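Local coordinates for protein carboxypeptidase A (PDB 1JQG) that probably acts as a zinc-dependent metallocarboxypeptidase of the M14 family, cleaving residues from the C-terminal end of peptides and made as a pro-protein, at residues S117-I121 with F401-A405; D128-L134 with S155-L159; N165-A169 with H295-M299; I305-G309 with F392-L396. All coordinates share one frame; numbering follows the deposited sequence.

Interaction 1: S117-I121 with F401-A405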
loop_
_atom_site.group_PDB
_atom_site.type_symbol
_atom_site.label_atom_id
_atom_site.label_comp_id
_atom_site.label_asym_id
_atom_site.label_seq_id
_atom_site.Cartn_x
_atom_site.Cartn_y
_atom_site.Cartn_z
ATOM N N SER A 117 17.601 10.463 -2.063
ATOM C CA SER A 117 18.345 9.258 -2.381
ATOM C C SER A 117 17.533 8.002 -2.086
ATOM O O SER A 117 16.458 8.086 -1.485
ATOM C CB SER A 117 19.649 9.256 -1.576
ATOM O OG SER A 117 20.559 10.237 -2.070
ATOM N N PHE A 118 18.082 6.834 -2.485
ATOM C CA PHE A 118 17.420 5.574 -2.182
ATOM C C PHE A 118 18.202 4.761 -1.145
ATOM O O PHE A 118 18.209 3.533 -1.151
ATOM C CB PHE A 118 17.174 4.757 -3.439
ATOM C CG PHE A 118 16.402 5.496 -4.487
ATOM C CD1 PHE A 118 17.000 6.195 -5.506
ATOM C CD2 PHE A 118 15.005 5.476 -4.388
ATOM C CE1 PHE A 118 16.226 6.874 -6.437
ATOM C CE2 PHE A 118 14.231 6.149 -5.315
ATOM C CZ PHE A 118 14.844 6.846 -6.337
ATOM N N ASP A 119 18.774 5.467 -0.153
ATOM C CA ASP A 119 19.495 4.784 0.921
ATOM C C ASP A 119 18.916 5.085 2.309
ATOM O O ASP A 119 19.507 4.788 3.367
ATOM C CB ASP A 119 20.977 5.152 0.865
ATOM C CG ASP A 119 21.202 6.646 1.075
ATOM O OD1 ASP A 119 22.356 6.990 1.341
ATOM O OD2 ASP A 119 20.255 7.462 0.984
ATOM N N LYS A 120 17.717 5.689 2.336
ATOM C CA LYS A 120 17.036 5.909 3.600
ATOM C C LYS A 120 15.552 6.173 3.419
ATOM O O LYS A 120 15.124 6.385 2.296
ATOM C CB LYS A 120 17.681 7.064 4.377
ATOM C CG LYS A 120 17.446 8.457 3.759
ATOM C CD LYS A 120 17.930 9.516 4.733
ATOM C CE LYS A 120 17.458 10.902 4.331
ATOM N NZ LYS A 120 16.109 11.146 4.959
ATOM N N ILE A 121 14.785 6.181 4.497
ATOM C CA ILE A 121 13.350 6.407 4.461
ATOM C C ILE A 121 13.168 7.917 4.676
ATOM O O ILE A 121 13.756 8.519 5.579
ATOM C CB ILE A 121 12.590 5.609 5.528
ATOM C CG1 ILE A 121 12.718 4.086 5.336
ATOM C CG2 ILE A 121 11.106 5.886 5.621
ATOM C CD1 ILE A 121 12.286 3.612 3.969
ATOM N N PHE A 401 17.434 -2.859 1.044
ATOM C CA PHE A 401 16.408 -3.231 0.056
ATOM C C PHE A 401 15.721 -2.013 -0.530
ATOM O O PHE A 401 14.932 -2.118 -1.464
ATOM C CB PHE A 401 15.417 -4.194 0.701
ATOM C CG PHE A 401 14.366 -4.754 -0.200
ATOM C CD1 PHE A 401 13.006 -4.539 0.014
ATOM C CD2 PHE A 401 14.748 -5.551 -1.271
ATOM C CE1 PHE A 401 12.057 -5.094 -0.823
ATOM C CE2 PHE A 401 13.780 -6.095 -2.105
ATOM C CZ PHE A 401 12.440 -5.872 -1.897
ATOM N N ILE A 402 15.994 -0.817 -0.013
ATOM C CA ILE A 402 15.309 0.405 -0.414
ATOM C C ILE A 402 15.385 0.700 -1.904
ATOM O O ILE A 402 14.331 0.944 -2.529
ATOM C CB ILE A 402 15.790 1.613 0.373
ATOM C CG1 ILE A 402 15.641 1.405 1.877
ATOM C CG2 ILE A 402 15.045 2.849 -0.158
ATOM C CD1 ILE A 402 15.788 2.652 2.737
ATOM N N GLU A 403 16.582 0.734 -2.472
ATOM C CA GLU A 403 16.745 0.946 -3.903
ATOM C C GLU A 403 16.190 -0.197 -4.738
ATOM O O GLU A 403 15.635 0.004 -5.817
ATOM C CB GLU A 403 18.233 1.188 -4.226
ATOM C CG GLU A 403 18.455 1.584 -5.679
ATOM C CD GLU A 403 19.879 2.010 -5.985
ATOM O OE1 GLU A 403 20.205 3.206 -6.106
ATOM O OE2 GLU A 403 20.727 1.110 -6.113
ATOM N N GLN A 404 16.407 -1.448 -4.316
ATOM C CA GLN A 404 15.988 -2.625 -5.060
ATOM C C GLN A 404 14.461 -2.682 -5.104
ATOM O O GLN A 404 13.915 -3.071 -6.128
ATOM C CB GLN A 404 16.528 -3.905 -4.425
ATOM C CG GLN A 404 15.979 -5.203 -5.013
ATOM C CD GLN A 404 16.237 -5.384 -6.485
ATOM O OE1 GLN A 404 17.135 -4.830 -7.126
ATOM N NE2 GLN A 404 15.430 -6.212 -7.158
ATOM N N ALA A 405 13.807 -2.250 -4.032
ATOM C CA ALA A 405 12.381 -2.176 -3.908
ATOM C C ALA A 405 11.802 -1.265 -4.988
ATOM O O ALA A 405 10.890 -1.706 -5.705
ATOM C CB ALA A 405 12.040 -1.688 -2.502
#

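Interaction 2: D128-L134 with S155-L159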
loop_
_atom_site.group_PDB
_atom_site.type_symbol
_atom_site.label_atom_id
_atom_site.label_comp_id
_atom_site.label_asym_id
_atom_site.label_seq_id
_atom_site.Cartn_x
_atom_site.Cartn_y
_atom_site.Cartn_z
ATOM N N ASP A 128 7.199 16.238 0.842
ATOM C CA ASP A 128 6.422 17.431 0.534
ATOM C C ASP A 128 7.316 18.525 -0.033
ATOM O O ASP A 128 6.968 19.266 -0.961
ATOM C CB ASP A 128 5.725 17.935 1.793
ATOM C CG ASP A 128 4.824 19.104 1.522
ATOM O OD1 ASP A 128 5.352 20.199 1.769
ATOM O OD2 ASP A 128 3.663 18.902 1.082
ATOM N N ALA A 129 8.483 18.724 0.582
ATOM C CA ALA A 129 9.425 19.751 0.119
ATOM C C ALA A 129 10.022 19.370 -1.230
ATOM O O ALA A 129 10.210 20.195 -2.113
ATOM C CB ALA A 129 10.567 20.003 1.085
ATOM N N TYR A 130 10.362 18.092 -1.389
ATOM C CA TYR A 130 10.955 17.546 -2.590
ATOM C C TYR A 130 10.065 17.784 -3.812
ATOM O O TYR A 130 10.572 18.223 -4.839
ATOM C CB TYR A 130 11.211 16.050 -2.419
ATOM C CG TYR A 130 11.716 15.312 -3.654
ATOM C CD1 TYR A 130 12.872 15.737 -4.307
ATOM C CD2 TYR A 130 11.047 14.207 -4.148
ATOM C CE1 TYR A 130 13.366 15.049 -5.397
ATOM C CE2 TYR A 130 11.498 13.533 -5.269
ATOM C CZ TYR A 130 12.681 13.948 -5.871
ATOM O OH TYR A 130 13.104 13.222 -6.944
ATOM N N LEU A 131 8.783 17.447 -3.685
ATOM C CA LEU A 131 7.830 17.677 -4.765
ATOM C C LEU A 131 7.836 19.096 -5.287
ATOM O O LEU A 131 7.710 19.295 -6.499
ATOM C CB LEU A 131 6.389 17.314 -4.349
ATOM C CG LEU A 131 6.178 15.859 -3.891
ATOM C CD1 LEU A 131 4.705 15.589 -3.597
ATOM C CD2 LEU A 131 6.773 14.876 -4.900
ATOM N N GLN A 132 7.898 20.060 -4.363
ATOM C CA GLN A 132 7.924 21.483 -4.715
ATOM C C GLN A 132 9.202 21.929 -5.379
ATOM O O GLN A 132 9.219 22.838 -6.213
ATOM C CB GLN A 132 7.667 22.332 -3.465
ATOM C CG GLN A 132 6.269 22.159 -2.909
ATOM C CD GLN A 132 6.092 22.815 -1.562
ATOM O OE1 GLN A 132 5.886 22.155 -0.532
ATOM N NE2 GLN A 132 6.198 24.119 -1.544
ATOM N N GLU A 133 10.308 21.285 -5.093
ATOM C CA GLU A 133 11.614 21.602 -5.624
ATOM C C GLU A 133 11.731 21.101 -7.048
ATOM O O GLU A 133 12.311 21.713 -7.977
ATOM C CB GLU A 133 12.740 21.019 -4.773
ATOM C CG GLU A 133 12.811 21.600 -3.355
ATOM C CD GLU A 133 13.025 23.115 -3.374
ATOM O OE1 GLU A 133 14.103 23.473 -3.900
ATOM O OE2 GLU A 133 12.153 23.860 -2.883
ATOM N N LEU A 134 11.061 19.998 -7.299
ATOM C CA LEU A 134 11.020 19.383 -8.621
ATOM C C LEU A 134 10.286 20.278 -9.597
ATOM O O LEU A 134 10.735 20.492 -10.742
ATOM C CB LEU A 134 10.324 18.016 -8.454
ATOM C CG LEU A 134 11.071 16.788 -8.950
ATOM C CD1 LEU A 134 12.503 16.694 -8.443
ATOM C CD2 LEU A 134 10.306 15.528 -8.536
ATOM N N SER A 155 -1.256 19.268 4.205
ATOM C CA SER A 155 -1.301 19.417 2.791
ATOM C C SER A 155 -0.884 18.136 2.061
ATOM O O SER A 155 0.155 17.529 2.255
ATOM C CB SER A 155 -0.309 20.498 2.325
ATOM O OG SER A 155 -0.257 20.545 0.914
ATOM N N ILE A 156 -1.766 17.664 1.188
ATOM C CA ILE A 156 -1.521 16.436 0.467
ATOM C C ILE A 156 -1.398 16.772 -1.003
ATOM O O ILE A 156 -2.397 17.087 -1.632
ATOM C CB ILE A 156 -2.499 15.290 0.709
ATOM C CG1 ILE A 156 -2.323 14.207 -0.362
ATOM C CG2 ILE A 156 -3.944 15.729 0.742
ATOM C CD1 ILE A 156 -3.401 13.139 -0.491
ATOM N N LYS A 157 -0.173 16.758 -1.528
ATOM C CA LYS A 157 0.101 17.124 -2.881
ATOM C C LYS A 157 0.629 15.954 -3.685
ATOM O O LYS A 157 1.000 14.885 -3.203
ATOM C CB LYS A 157 1.005 18.341 -2.992
ATOM C CG LYS A 157 2.210 18.365 -2.112
ATOM C CD LYS A 157 3.130 19.545 -2.448
ATOM C CE LYS A 157 2.438 20.853 -2.055
ATOM N NZ LYS A 157 2.401 21.113 -0.566
ATOM N N TYR A 158 0.460 16.053 -5.014
ATOM C CA TYR A 158 0.803 14.972 -5.915
ATOM C C TYR A 158 1.426 15.636 -7.140
ATOM O O TYR A 158 1.244 16.835 -7.369
ATOM C CB TYR A 158 -0.410 14.095 -6.275
ATOM C CG TYR A 158 -1.527 14.802 -7.015
ATOM C CD1 TYR A 158 -1.659 14.736 -8.398
ATOM C CD2 TYR A 158 -2.444 15.567 -6.317
ATOM C CE1 TYR A 158 -2.681 15.396 -9.060
ATOM C CE2 TYR A 158 -3.472 16.222 -6.961
ATOM C CZ TYR A 158 -3.595 16.138 -8.334
ATOM O OH TYR A 158 -4.641 16.812 -8.918
ATOM N N LEU A 159 2.034 14.815 -8.000
ATOM C CA LEU A 159 2.650 15.318 -9.210
ATOM C C LEU A 159 1.815 15.005 -10.448
ATOM O O LEU A 159 1.273 13.934 -10.603
ATOM C CB LEU A 159 4.075 14.734 -9.257
ATOM C CG LEU A 159 5.127 15.323 -8.334
ATOM C CD1 LEU A 159 6.511 14.824 -8.742
ATOM C CD2 LEU A 159 5.151 16.843 -8.328
HETATM O O HOH W 1 2.190 16.767 0.440
#

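Interaction 3: N165-A169 with H295-M299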
loop_
_atom_site.group_PDB
_atom_site.type_symbol
_atom_site.label_atom_id
_atom_site.label_comp_id
_atom_site.label_asym_id
_atom_site.label_seq_id
_atom_site.Cartn_x
_atom_site.Cartn_y
_atom_site.Cartn_z
ATOM N N ASN A 165 1.725 18.989 -20.861
ATOM C CA ASN A 165 0.981 19.597 -19.777
ATOM C C ASN A 165 -0.470 19.158 -19.674
ATOM O O ASN A 165 -1.410 19.957 -19.491
ATOM C CB ASN A 165 1.091 21.117 -19.946
ATOM C CG ASN A 165 0.565 21.882 -18.741
ATOM O OD1 ASN A 165 0.905 21.575 -17.589
ATOM N ND2 ASN A 165 -0.298 22.863 -19.020
ATOM N N PHE A 166 -0.733 17.852 -19.802
ATOM C CA PHE A 166 -2.076 17.303 -19.766
ATOM C C PHE A 166 -3.060 17.928 -20.747
ATOM O O PHE A 166 -4.279 17.858 -20.506
ATOM C CB PHE A 166 -2.606 17.391 -18.318
ATOM C CG PHE A 166 -2.187 16.229 -17.454
ATOM C CD1 PHE A 166 -0.839 15.995 -17.198
ATOM C CD2 PHE A 166 -3.100 15.363 -16.892
ATOM C CE1 PHE A 166 -0.434 14.932 -16.410
ATOM C CE2 PHE A 166 -2.693 14.296 -16.110
ATOM C CZ PHE A 166 -1.357 14.073 -15.853
ATOM N N GLN A 167 -2.564 18.497 -21.844
ATOM C CA GLN A 167 -3.334 19.210 -22.829
ATOM C C GLN A 167 -3.794 18.313 -23.966
ATOM O O GLN A 167 -4.883 18.495 -24.480
ATOM C CB GLN A 167 -2.497 20.365 -23.394
ATOM C CG GLN A 167 -2.083 21.405 -22.373
ATOM C CD GLN A 167 -3.234 22.143 -21.717
ATOM O OE1 GLN A 167 -3.946 21.542 -20.912
ATOM N NE2 GLN A 167 -3.311 23.415 -22.121
ATOM N N ASP A 168 -2.965 17.372 -24.373
ATOM C CA ASP A 168 -3.274 16.460 -25.461
ATOM C C ASP A 168 -4.065 15.293 -24.871
ATOM O O ASP A 168 -3.472 14.359 -24.315
ATOM C CB ASP A 168 -2.009 15.996 -26.163
ATOM C CG ASP A 168 -2.248 15.141 -27.384
ATOM O OD1 ASP A 168 -1.399 14.269 -27.688
ATOM O OD2 ASP A 168 -3.285 15.324 -28.046
ATOM N N ALA A 169 -5.384 15.307 -25.071
ATOM C CA ALA A 169 -6.273 14.304 -24.546
ATOM C C ALA A 169 -6.176 12.952 -25.225
ATOM O O ALA A 169 -6.657 11.941 -24.726
ATOM C CB ALA A 169 -7.701 14.841 -24.592
ATOM N N HIS A 295 -9.842 12.918 -14.221
ATOM C CA HIS A 295 -9.146 12.274 -15.320
ATOM C C HIS A 295 -9.748 10.952 -15.773
ATOM O O HIS A 295 -9.076 10.160 -16.433
ATOM C CB HIS A 295 -7.657 12.095 -14.940
ATOM C CG HIS A 295 -7.033 13.379 -14.480
ATOM N ND1 HIS A 295 -6.532 14.331 -15.328
ATOM C CD2 HIS A 295 -6.864 13.864 -13.206
ATOM C CE1 HIS A 295 -6.074 15.366 -14.626
ATOM N NE2 HIS A 295 -6.271 15.095 -13.341
ATOM N N ARG A 296 -11.006 10.693 -15.454
ATOM C CA ARG A 296 -11.611 9.388 -15.739
ATOM C C ARG A 296 -11.842 9.194 -17.234
ATOM O O ARG A 296 -11.919 8.056 -17.680
ATOM C CB ARG A 296 -12.955 9.197 -15.006
ATOM C CG ARG A 296 -14.003 10.243 -15.364
ATOM C CD ARG A 296 -15.279 10.047 -14.582
ATOM N NE ARG A 296 -16.066 11.276 -14.460
ATOM C CZ ARG A 296 -16.943 11.505 -13.479
ATOM N NH1 ARG A 296 -17.080 10.535 -12.561
ATOM N NH2 ARG A 296 -17.608 12.651 -13.438
ATOM N N ASN A 297 -11.910 10.300 -17.977
ATOM C CA ASN A 297 -12.093 10.301 -19.412
ATOM C C ASN A 297 -10.976 9.617 -20.187
ATOM O O ASN A 297 -11.204 9.050 -21.246
ATOM C CB ASN A 297 -12.184 11.755 -19.918
ATOM C CG ASN A 297 -12.602 11.807 -21.378
ATOM O OD1 ASN A 297 -13.661 11.335 -21.816
ATOM N ND2 ASN A 297 -11.718 12.439 -22.152
ATOM N N ARG A 298 -9.756 9.597 -19.660
ATOM C CA ARG A 298 -8.648 8.945 -20.326
ATOM C C ARG A 298 -7.663 8.172 -19.453
ATOM O O ARG A 298 -6.558 7.859 -19.897
ATOM C CB ARG A 298 -7.903 9.991 -21.181
ATOM C CG ARG A 298 -7.238 11.096 -20.357
ATOM C CD ARG A 298 -6.830 12.216 -21.328
ATOM N NE ARG A 298 -6.186 13.298 -20.631
ATOM C CZ ARG A 298 -4.899 13.556 -20.525
ATOM N NH1 ARG A 298 -4.038 12.739 -21.131
ATOM N NH2 ARG A 298 -4.454 14.619 -19.834
ATOM N N MET A 299 -8.046 7.801 -18.249
ATOM C CA MET A 299 -7.223 6.995 -17.355
ATOM C C MET A 299 -7.118 5.544 -17.836
ATOM O O MET A 299 -8.156 4.866 -17.888
ATOM C CB MET A 299 -7.789 6.960 -15.920
ATOM C CG MET A 299 -6.797 6.371 -14.919
ATOM S SD MET A 299 -7.270 6.478 -13.214
ATOM C CE MET A 299 -7.146 8.267 -12.932
#

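Interaction 4: I305-G309 with F392-L396. With ZN (zinc ion), chain B.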
loop_
_atom_site.group_PDB
_atom_site.type_symbol
_atom_site.label_atom_id
_atom_site.label_comp_id
_atom_site.label_asym_id
_atom_site.label_seq_id
_atom_site.Cartn_x
_atom_site.Cartn_y
_atom_site.Cartn_z
ATOM N N ILE A 305 -0.291 0.952 -4.577
ATOM C CA ILE A 305 0.865 0.222 -4.084
ATOM C C ILE A 305 0.836 -0.015 -2.588
ATOM O O ILE A 305 1.023 0.892 -1.780
ATOM C CB ILE A 305 2.200 0.891 -4.528
ATOM C CG1 ILE A 305 2.190 0.966 -6.084
ATOM C CG2 ILE A 305 3.424 0.113 -4.082
ATOM C CD1 ILE A 305 3.365 1.695 -6.696
ATOM N N HIS A 306 0.737 -1.283 -2.210
ATOM C CA HIS A 306 0.789 -1.699 -0.833
ATOM C C HIS A 306 1.981 -2.645 -0.597
ATOM O O HIS A 306 2.765 -3.004 -1.436
ATOM C CB HIS A 306 -0.487 -2.478 -0.426
ATOM C CG HIS A 306 -1.712 -1.628 -0.438
ATOM N ND1 HIS A 306 -2.283 -1.102 0.669
ATOM C CD2 HIS A 306 -2.527 -1.135 -1.410
ATOM C CE1 HIS A 306 -3.356 -0.417 0.520
ATOM N NE2 HIS A 306 -3.512 -0.402 -0.790
ATOM N N SER A 307 2.107 -2.977 0.677
ATOM C CA SER A 307 3.012 -3.880 1.244
ATOM C C SER A 307 2.396 -4.653 2.460
ATOM O O SER A 307 1.401 -4.176 3.010
ATOM C CB SER A 307 4.359 -3.384 1.784
ATOM O OG SER A 307 4.240 -2.789 3.069
ATOM N N PHE A 308 2.098 -5.944 2.505
ATOM C CA PHE A 308 3.178 -6.881 2.238
ATOM C C PHE A 308 2.719 -8.179 1.576
ATOM O O PHE A 308 1.558 -8.590 1.892
ATOM C CB PHE A 308 4.308 -7.024 3.256
ATOM C CG PHE A 308 3.938 -7.955 4.364
ATOM C CD1 PHE A 308 4.183 -9.310 4.203
ATOM C CD2 PHE A 308 3.346 -7.544 5.540
ATOM C CE1 PHE A 308 3.857 -10.230 5.176
ATOM C CE2 PHE A 308 3.010 -8.450 6.519
ATOM C CZ PHE A 308 3.269 -9.797 6.350
ATOM N N GLY A 309 3.281 -8.960 0.616
ATOM C CA GLY A 309 2.769 -10.157 0.014
ATOM C C GLY A 309 3.385 -10.719 -1.267
ATOM O O GLY A 309 3.227 -11.891 -1.655
ATOM N N PHE A 392 11.656 -11.668 9.601
ATOM C CA PHE A 392 11.245 -12.359 8.389
ATOM C C PHE A 392 10.283 -11.503 7.581
ATOM O O PHE A 392 10.695 -10.626 6.823
ATOM C CB PHE A 392 10.611 -13.704 8.754
ATOM C CG PHE A 392 11.420 -14.477 9.762
ATOM C CD1 PHE A 392 10.909 -14.754 11.018
ATOM C CD2 PHE A 392 12.704 -14.920 9.451
ATOM C CE1 PHE A 392 11.655 -15.457 11.945
ATOM C CE2 PHE A 392 13.454 -15.625 10.375
ATOM C CZ PHE A 392 12.927 -15.892 11.621
ATOM N N ASP A 393 9.006 -11.836 7.641
ATOM C CA ASP A 393 7.983 -11.143 6.871
ATOM C C ASP A 393 7.369 -10.093 7.797
ATOM O O ASP A 393 7.135 -10.423 8.962
ATOM C CB ASP A 393 6.900 -12.072 6.339
ATOM C CG ASP A 393 7.475 -13.195 5.492
ATOM O OD1 ASP A 393 7.833 -12.973 4.314
ATOM O OD2 ASP A 393 7.577 -14.329 6.035
ATOM N N GLY A 394 7.272 -8.855 7.336
ATOM C CA GLY A 394 6.593 -7.834 8.100
ATOM C C GLY A 394 6.604 -6.486 7.376
ATOM O O GLY A 394 6.525 -6.404 6.168
ATOM N N PHE A 395 6.547 -5.409 8.158
ATOM C CA PHE A 395 6.489 -4.080 7.601
ATOM C C PHE A 395 7.788 -3.308 7.792
ATOM O O PHE A 395 7.959 -2.263 7.217
ATOM C CB PHE A 395 5.309 -3.346 8.251
ATOM C CG PHE A 395 3.983 -3.963 7.911
ATOM C CD1 PHE A 395 3.379 -3.771 6.672
ATOM C CD2 PHE A 395 3.334 -4.719 8.893
ATOM C CE1 PHE A 395 2.167 -4.360 6.415
ATOM C CE2 PHE A 395 2.108 -5.327 8.614
ATOM C CZ PHE A 395 1.532 -5.152 7.367
ATOM N N LEU A 396 8.686 -3.838 8.624
ATOM C CA LEU A 396 9.979 -3.208 8.909
ATOM C C LEU A 396 10.893 -3.209 7.690
ATOM O O LEU A 396 10.924 -4.147 6.922
ATOM C CB LEU A 396 10.670 -3.930 10.058
ATOM C CG LEU A 396 9.844 -4.091 11.340
ATOM C CD1 LEU A 396 10.750 -4.753 12.398
ATOM C CD2 LEU A 396 9.251 -2.785 11.819
HETATM ZN ZN ZN B . -2.278 -2.159 2.781
HETATM O O HOH W 2 6.850 -4.605 3.761
HETATM O O HOH W 3 -3.194 -4.421 2.642
#

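Interaction 1: S117-I121 with F401-A405
Apolar packing at the protein surface joins residues 118-121, in the loop between helices 92-108 and 124-137, to Ile402 and Glu403 near the N-terminal end of helix 402-421; 255 Å² is buried in all. Ile402 has the largest share of it. Its two branches diverge: CG2, anti to the backbone N, lies 3.4 Å from Phe118 O, while CG1 swings beside that N and sends CD1 to the loop. There CD1 sits 3.6 Å from Lys120 CA and meets the Ile121 CD1 methyl at 3.8 Å. In the procarboxypeptidase fold the loop follows the long helix 92-108 that leads from the activation peptide into the enzyme, so the contact ties this connection to the C-terminal helix of the catalytic domain. Replacing Ile402 by an alanine would probably leave Ile121 CD1 without its methyl partner and open a gap beside Lys120 CA. Next to Ile402, Phe118 CB rests on Glu403 CB at 3.8 Å. The Phe118 ring itself turns away from the helix and places itself edge-to-face with His196 and against Tyr193. Ile121 also touches Tyr224 and Phe228 of helix 221-228.

Interaction 2: D128-L134 with S155-L159
Lys157 NZ and Asp128 OD2 form a salt bridge of 3.0 Å, the ammonium arriving on the syn side of the carboxylate oxygen and 23° out of its plane. The same NZ donates to Ser155 OG at 3.1 Å, and that hydroxyl is in turn bonded to Glu146, so acidic groups on the helix and on strand 142-149 are linked through one lysine and one serine. Asp128 OD2 also accepts from a water 2.7 Å away. This water donates to Ser155 O and accepts from Lys157 N, bridging the helix carboxylate to the strand backbone. The lysine chain reaches its mate by folding: it is bent at chi3 and chi4, bringing NZ to Asp128 OD2 while CG stays near Leu131 CD1.

Beyond the polar end the packing is aliphatic. Leu131 puts CD1 3.8 Å from Lys157 O and CD2 at the same distance from Leu159 CG, thus spanning two residues on one side of the strand. Leu134, crossing Leu159 at about a right angle, touches Leu159 CD1 through its CD2 at 3.9 Å.

The axes of 128-134 and 155-159 approach to 9.1 Å at 42°, as a helix lying across one face of the mixed sheet. Strands 142-149 and 212-216 flank 155-161 within that sheet; Val144 of the former touches Leu131 and Lys157, while Ile195 of helix 187-200 meets both Leu134 and Leu159.

Interaction 3: N165-A169 with H295-M299
Phe166 meets two side chains of the 295-299 turn, the ring of His295 and the guanidinium of Arg298, and neither meets it as a classical stack. The Phe166 and His295 planes stand at 75° with centroids 5.4 Å apart, an oblique pairing in which Phe166 CD2 comes within 3.7 Å of His295 CE1. The guanidinium is likewise steeply turned, its plane 70° from that of the phenyl ring. Arg298 NH2 lies 3.3 Å from Phe166 CD2, and Phe166 CB sits at the guanidinium edge, in plane.

Arg298 carries the largest share of the contact. From CG, which is wedged between the backbone N and the carbonyl carbon (chi1 65°), its chain runs extended to NE and crosses to the 165-169 loop. On the way Arg298 CD passes 3.4 Å from Ala169 O; farther along, Ala169 CA and Asp168 O lie over one face of the guanidinium, the latter 3.6 Å from Arg298 NH1. The orientation of Arg298 is set largely from outside: NH1 makes a salt bridge with Asp212 and a hydrogen bond to Lys171 O, which would be expected to restrict rotation of the group.

The contact joins two surface connections at the ends of strands of the mixed sheet. The 165-169 loop leads from strand 155-161 to strand 173-178, and the 295-299 turn leads from helix 283-294 into strand 299-307, while Ile214 of strand 212-216 touches both Phe166 and His295.

Interaction 4: I305-G309 with F392-L396
Phe308 meets Phe395 in a T-shaped (edge-to-face) pair beside the zinc site of this M14 carboxypeptidase, whose catalytic domain is an alpha/beta fold round a mixed eight-stranded sheet. The edge of Phe308 is directed at the face of Phe395, with centroids 5.0 Å apart and planes at 79°; Phe308 CD2 stands 3.5 Å from Phe395 CE1. At the edge of the Phe395 ring, near its plane, Ser307 O lies 3.5 Å from Phe395 CE1. The Phe308 ring also receives a CH-pi contact over its face, Gly394 CA lying 4.2 Å from the centroid and 19° off the normal. Elsewhere on the ring, Phe308 CE1 touches Asp393 CB at 3.7 Å.

Phe308 can reach this loop because chi1 (83°) sets its ring between the backbone N and the carbonyl carbon. Phe395 is held in turn by Trp52, which packs edge-to-face with it; a serine in place of Phe395 would probably leave the edge of Phe308 without its aromatic face and open a gap beside Ser307 O. The carboxylate of Asp393 is paired with Lys62 and Arg387, tying the 392-396 loop to the activation peptide as well as to the enzyme.

Strand 299-307 brings His306 to the metal just before these residues. His181 and Glu184 complete the protein ligands, and Asp304 accepts a hydrogen bond from His306 NE2, leaving the other ring nitrogen for the metal: His306 ND1 binds the zinc ion at 2.4 Å.

How the interactions relate
Interaction 4 alone holds a zinc ligand, and the Phe308 side chain lies about 5 Å from that of Glu382, the predicted proton donor/acceptor. Interactions 1, 2 and 3 lie away from the annotated sites. Interaction 1 is centred about 15 Å from interaction 4, their nearest atoms about 7 Å apart, and its segments enclose all the others along the chain. Interactions 2 and 4 reach the same mixed sheet at places whose centres are about 25 Å apart. Interactions 2 and 3 come within about 5 Å at their nearest atoms without touching, although their centres are about 21 Å apart; interaction 3 is farthest from interaction 4, at about 33 Å between centres.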